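Local atomic coordinates of DNA repair protein PprA (Deinococcus deserti, PDB entry 6MC8), a protein that binds DNA and takes part in the repair of radiation-induced DNA damage and in genome segregation, forming filaments. Residues A[39-52]-A[68-80]. The protein carries 2 engineered substitutions. Residues are numbered along the deposited sequence; the frame is centred on the assembly and turned at random.
Sequences FAELVATAGLQSDV and QLTQELRLAHDRW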
# COMPACT_ATOMS: atom_id res chain seq x y z
N PHE A 39 -1.91 -2.00 -36.60
CA PHE A 39 -2.19 -1.74 -35.19
C PHE A 39 -3.60 -1.21 -35.00
O PHE A 39 -4.25 -1.52 -33.99
CB PHE A 39 -1.18 -0.74 -34.63
CG PHE A 39 -1.31 -0.54 -33.15
CD1 PHE A 39 -0.77 -1.46 -32.27
CD2 PHE A 39 -1.99 0.55 -32.63
CE1 PHE A 39 -0.89 -1.28 -30.91
CE2 PHE A 39 -2.12 0.73 -31.28
CZ PHE A 39 -1.57 -0.19 -30.42
N ALA A 40 -4.08 -0.40 -35.95
CA ALA A 40 -5.42 0.16 -35.84
C ALA A 40 -6.48 -0.92 -35.98
O ALA A 40 -7.55 -0.83 -35.37
CB ALA A 40 -5.62 1.24 -36.90
N GLU A 41 -6.20 -1.95 -36.78
CA GLU A 41 -7.13 -3.05 -36.95
C GLU A 41 -7.14 -3.97 -35.74
O GLU A 41 -8.15 -4.61 -35.45
CB GLU A 41 -6.76 -3.80 -38.22
CG GLU A 41 -7.01 -2.98 -39.48
CD GLU A 41 -6.23 -3.49 -40.67
OE1 GLU A 41 -5.41 -4.40 -40.50
OE2 GLU A 41 -6.43 -2.94 -41.78
N LEU A 42 -6.02 -4.03 -35.01
CA LEU A 42 -5.96 -4.83 -33.80
C LEU A 42 -6.77 -4.20 -32.67
O LEU A 42 -7.57 -4.88 -32.02
CB LEU A 42 -4.50 -5.02 -33.38
CG LEU A 42 -4.30 -5.82 -32.10
CD1 LEU A 42 -4.83 -7.22 -32.28
CD2 LEU A 42 -2.84 -5.85 -31.72
N VAL A 43 -6.57 -2.91 -32.42
CA VAL A 43 -7.25 -2.26 -31.31
C VAL A 43 -8.69 -1.88 -31.64
O VAL A 43 -9.43 -1.48 -30.74
CB VAL A 43 -6.47 -1.02 -30.82
CG1 VAL A 43 -5.11 -1.44 -30.30
CG2 VAL A 43 -6.33 0.01 -31.93
N ALA A 44 -9.11 -2.00 -32.90
CA ALA A 44 -10.51 -1.83 -33.23
C ALA A 44 -11.36 -3.01 -32.79
O ALA A 44 -12.58 -2.89 -32.71
CB ALA A 44 -10.69 -1.59 -34.73
N THR A 45 -10.73 -4.15 -32.51
CA THR A 45 -11.44 -5.26 -31.88
C THR A 45 -11.79 -4.96 -30.43
O THR A 45 -12.67 -5.63 -29.87
CB THR A 45 -10.61 -6.54 -31.96
OG1 THR A 45 -9.41 -6.38 -31.20
CG2 THR A 45 -10.26 -6.85 -33.40
N ALA A 46 -11.13 -3.99 -29.82
CA ALA A 46 -11.51 -3.49 -28.51
C ALA A 46 -12.34 -2.21 -28.59
O ALA A 46 -12.59 -1.59 -27.56
CB ALA A 46 -10.27 -3.25 -27.65
N GLY A 47 -12.77 -1.81 -29.78
CA GLY A 47 -13.63 -0.66 -29.91
C GLY A 47 -12.93 0.67 -30.07
O GLY A 47 -13.58 1.71 -30.00
N LEU A 48 -11.62 0.66 -30.30
CA LEU A 48 -10.86 1.89 -30.40
C LEU A 48 -10.78 2.37 -31.84
O LEU A 48 -10.66 1.56 -32.77
CB LEU A 48 -9.45 1.70 -29.85
CG LEU A 48 -9.15 1.71 -28.36
CD1 LEU A 48 -9.55 0.43 -27.67
CD2 LEU A 48 -7.69 1.98 -28.16
N GLN A 49 -10.81 3.67 -32.00
CA GLN A 49 -10.48 4.30 -33.30
C GLN A 49 -9.08 4.86 -33.08
O GLN A 49 -8.94 5.80 -32.38
CB GLN A 49 -11.53 5.33 -33.68
CG GLN A 49 -12.72 4.75 -34.41
CD GLN A 49 -13.81 5.77 -34.51
OE1 GLN A 49 -14.03 6.51 -33.58
NE2 GLN A 49 -14.48 5.83 -35.63
N SER A 50 -8.08 4.27 -33.71
CA SER A 50 -6.69 4.59 -33.44
C SER A 50 -6.31 5.93 -34.05
O SER A 50 -6.73 6.28 -35.15
CB SER A 50 -5.78 3.50 -33.99
OG SER A 50 -4.42 3.77 -33.72
N ASP A 51 -5.50 6.69 -33.31
CA ASP A 51 -5.06 8.01 -33.72
C ASP A 51 -3.62 8.03 -34.22
O ASP A 51 -3.11 9.10 -34.54
CB ASP A 51 -5.20 9.00 -32.56
CG ASP A 51 -6.63 9.32 -32.24
OD1 ASP A 51 -7.47 9.31 -33.16
OD2 ASP A 51 -6.93 9.60 -31.07
N VAL A 52 -2.97 6.87 -34.33
CA VAL A 52 -1.52 6.84 -34.51
C VAL A 52 -1.15 7.20 -35.95
O VAL A 52 -0.16 7.90 -36.19
CB VAL A 52 -0.97 5.46 -34.11
CG1 VAL A 52 0.54 5.43 -34.21
CG2 VAL A 52 -1.41 5.11 -32.71
N GLN A 68 1.31 7.16 -27.93
CA GLN A 68 -0.06 6.89 -28.33
C GLN A 68 -0.28 5.40 -28.57
O GLN A 68 -1.37 4.88 -28.31
CB GLN A 68 -0.41 7.71 -29.57
CG GLN A 68 -1.86 7.64 -29.98
CD GLN A 68 -2.79 8.29 -28.98
OE1 GLN A 68 -2.45 9.30 -28.38
NE2 GLN A 68 -3.97 7.73 -28.81
N LEU A 69 0.75 4.70 -29.02
CA LEU A 69 0.67 3.25 -29.25
C LEU A 69 0.47 2.53 -27.92
O LEU A 69 -0.32 1.62 -27.85
CB LEU A 69 1.93 2.77 -29.97
CG LEU A 69 1.98 3.07 -31.46
CD1 LEU A 69 3.28 2.61 -32.03
CD2 LEU A 69 0.87 2.39 -32.17
N THR A 70 1.19 2.98 -26.92
CA THR A 70 1.12 2.47 -25.55
C THR A 70 -0.23 2.80 -24.95
O THR A 70 -0.73 2.00 -24.25
CB THR A 70 2.28 3.05 -24.75
OG1 THR A 70 3.43 2.57 -25.42
CG2 THR A 70 2.29 2.62 -23.31
N GLN A 71 -0.75 3.98 -25.22
CA GLN A 71 -2.04 4.40 -24.66
C GLN A 71 -3.14 3.51 -25.22
O GLN A 71 -3.94 3.06 -24.46
CB GLN A 71 -2.28 5.89 -24.87
CG GLN A 71 -3.67 6.35 -24.48
CD GLN A 71 -3.97 7.80 -24.73
OE1 GLN A 71 -4.65 8.16 -25.66
NE2 GLN A 71 -3.45 8.66 -23.89
N GLU A 72 -3.07 3.21 -26.51
CA GLU A 72 -4.13 2.44 -27.14
C GLU A 72 -4.00 0.95 -26.83
O GLU A 72 -5.01 0.24 -26.76
CB GLU A 72 -4.10 2.68 -28.65
CG GLU A 72 -4.49 4.10 -29.02
CD GLU A 72 -4.42 4.36 -30.50
OE1 GLU A 72 -3.94 3.49 -31.24
OE2 GLU A 72 -4.86 5.45 -30.93
N LEU A 73 -2.77 0.47 -26.62
CA LEU A 73 -2.56 -0.92 -26.22
C LEU A 73 -3.07 -1.18 -24.81
O LEU A 73 -3.62 -2.25 -24.53
CB LEU A 73 -1.08 -1.27 -26.33
CG LEU A 73 -0.63 -2.69 -25.97
CD1 LEU A 73 -1.15 -3.72 -26.95
CD2 LEU A 73 0.87 -2.74 -25.87
N ARG A 74 -2.90 -0.21 -23.91
CA ARG A 74 -3.38 -0.38 -22.54
C ARG A 74 -4.89 -0.27 -22.47
O ARG A 74 -5.53 -0.93 -21.64
CB ARG A 74 -2.72 0.65 -21.62
CG ARG A 74 -1.25 0.38 -21.37
CD ARG A 74 -0.60 1.51 -20.60
NE ARG A 74 0.82 1.27 -20.39
CZ ARG A 74 1.67 2.16 -19.89
NH1 ARG A 74 1.25 3.37 -19.57
NH2 ARG A 74 2.94 1.85 -19.75
N LEU A 75 -5.50 0.54 -23.33
CA LEU A 75 -6.95 0.62 -23.37
C LEU A 75 -7.54 -0.64 -24.00
O LEU A 75 -8.63 -1.09 -23.61
CB LEU A 75 -7.40 1.87 -24.13
CG LEU A 75 -8.90 2.14 -24.18
CD1 LEU A 75 -9.46 2.27 -22.77
CD2 LEU A 75 -9.21 3.37 -24.99
N ALA A 76 -6.83 -1.25 -24.94
CA ALA A 76 -7.29 -2.49 -25.54
C ALA A 76 -7.18 -3.65 -24.56
O ALA A 76 -8.03 -4.55 -24.56
CB ALA A 76 -6.51 -2.79 -26.82
N HIS A 77 -6.16 -3.65 -23.71
CA HIS A 77 -6.02 -4.72 -22.72
C HIS A 77 -7.01 -4.56 -21.58
O HIS A 77 -7.33 -5.55 -20.90
CB HIS A 77 -4.60 -4.80 -22.19
CG HIS A 77 -3.67 -5.57 -23.07
ND1 HIS A 77 -3.76 -6.94 -23.22
CD2 HIS A 77 -2.62 -5.18 -23.83
CE1 HIS A 77 -2.82 -7.35 -24.04
NE2 HIS A 77 -2.11 -6.31 -24.42
N ASP A 78 -7.50 -3.35 -21.34
CA ASP A 78 -8.57 -3.16 -20.36
C ASP A 78 -9.86 -3.79 -20.84
O ASP A 78 -10.72 -4.16 -20.03
CB ASP A 78 -8.78 -1.68 -20.08
CG ASP A 78 -7.65 -1.05 -19.31
OD1 ASP A 78 -7.00 -1.76 -18.52
OD2 ASP A 78 -7.41 0.15 -19.50
N ARG A 79 -10.01 -3.93 -22.15
CA ARG A 79 -11.25 -4.39 -22.74
C ARG A 79 -11.17 -5.83 -23.23
O ARG A 79 -12.18 -6.53 -23.21
CB ARG A 79 -11.64 -3.44 -23.86
CG ARG A 79 -11.97 -2.08 -23.31
CD ARG A 79 -12.19 -1.08 -24.39
NE ARG A 79 -12.64 0.20 -23.85
CZ ARG A 79 -12.95 1.25 -24.59
NH1 ARG A 79 -12.85 1.18 -25.91
NH2 ARG A 79 -13.35 2.37 -24.01
N TRP A 80 -9.99 -6.27 -23.65
CA TRP A 80 -9.78 -7.67 -23.99
C TRP A 80 -9.95 -8.57 -22.77
O TRP A 80 -10.44 -9.70 -22.89
CB TRP A 80 -8.40 -7.85 -24.61
CG TRP A 80 -8.31 -7.35 -26.01
CD1 TRP A 80 -9.34 -7.17 -26.88
CD2 TRP A 80 -7.14 -6.88 -26.67
NE1 TRP A 80 -8.87 -6.67 -28.06
CE2 TRP A 80 -7.52 -6.48 -27.96
CE3 TRP A 80 -5.79 -6.78 -26.30
CZ2 TRP A 80 -6.61 -5.98 -28.88
CZ3 TRP A 80 -4.90 -6.29 -27.22
CH2 TRP A 80 -5.31 -5.89 -28.50
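Glu72 reaches from helix 68-80 to Leu48, Ser50 and Asp51 of the loop after helix 39-43, and to the edge of the Phe39 ring. CB packs against Leu48 CD2 and lies in the plane of that ring. CG also lies against Leu48 CD2; the chain then runs on extended (chi2 178°), carrying the carboxylate to the backbone beyond Leu48. OE1 accepts from Ser50 OG at 2.5 Å and OE2 from Asp51 N at 2.8 Å, both through syn lone pairs, the second almost straight (169°). Gln68 NE2 comes to OE2 from above the carboxylate plane, which probably limits its rotation. With an alanine in place of Glu72, Ser50 OG, Asp51 N and Gln68 NE2 would probably lose this acceptor, and residues 50-51 one tie to the helix.

Beside the carboxylate, Leu69 CD2 sits over a face of the Phe39 ring, a CH-pi contact. Small Ala46 and Ala76 let the backbones close to 5.3 Å between CA atoms. Gly47 is C-prime of a Schellman motif (Leu48 N to Val43 O, Gly47 N to Ala44 O); a side chain here would press on the preceding carbonyl O. Long, extended Arg79 brings NH1 to Ala46 O; the Trp80 indole gives NE1 to Thr45 OG1 and carbons to Leu42.

Segments 39-43 and 68-80 run nearly parallel, 25° apart, Leu69 resting on strand 89-95, Phe39 on strand 100-107 and Arg79 on helix 274-304.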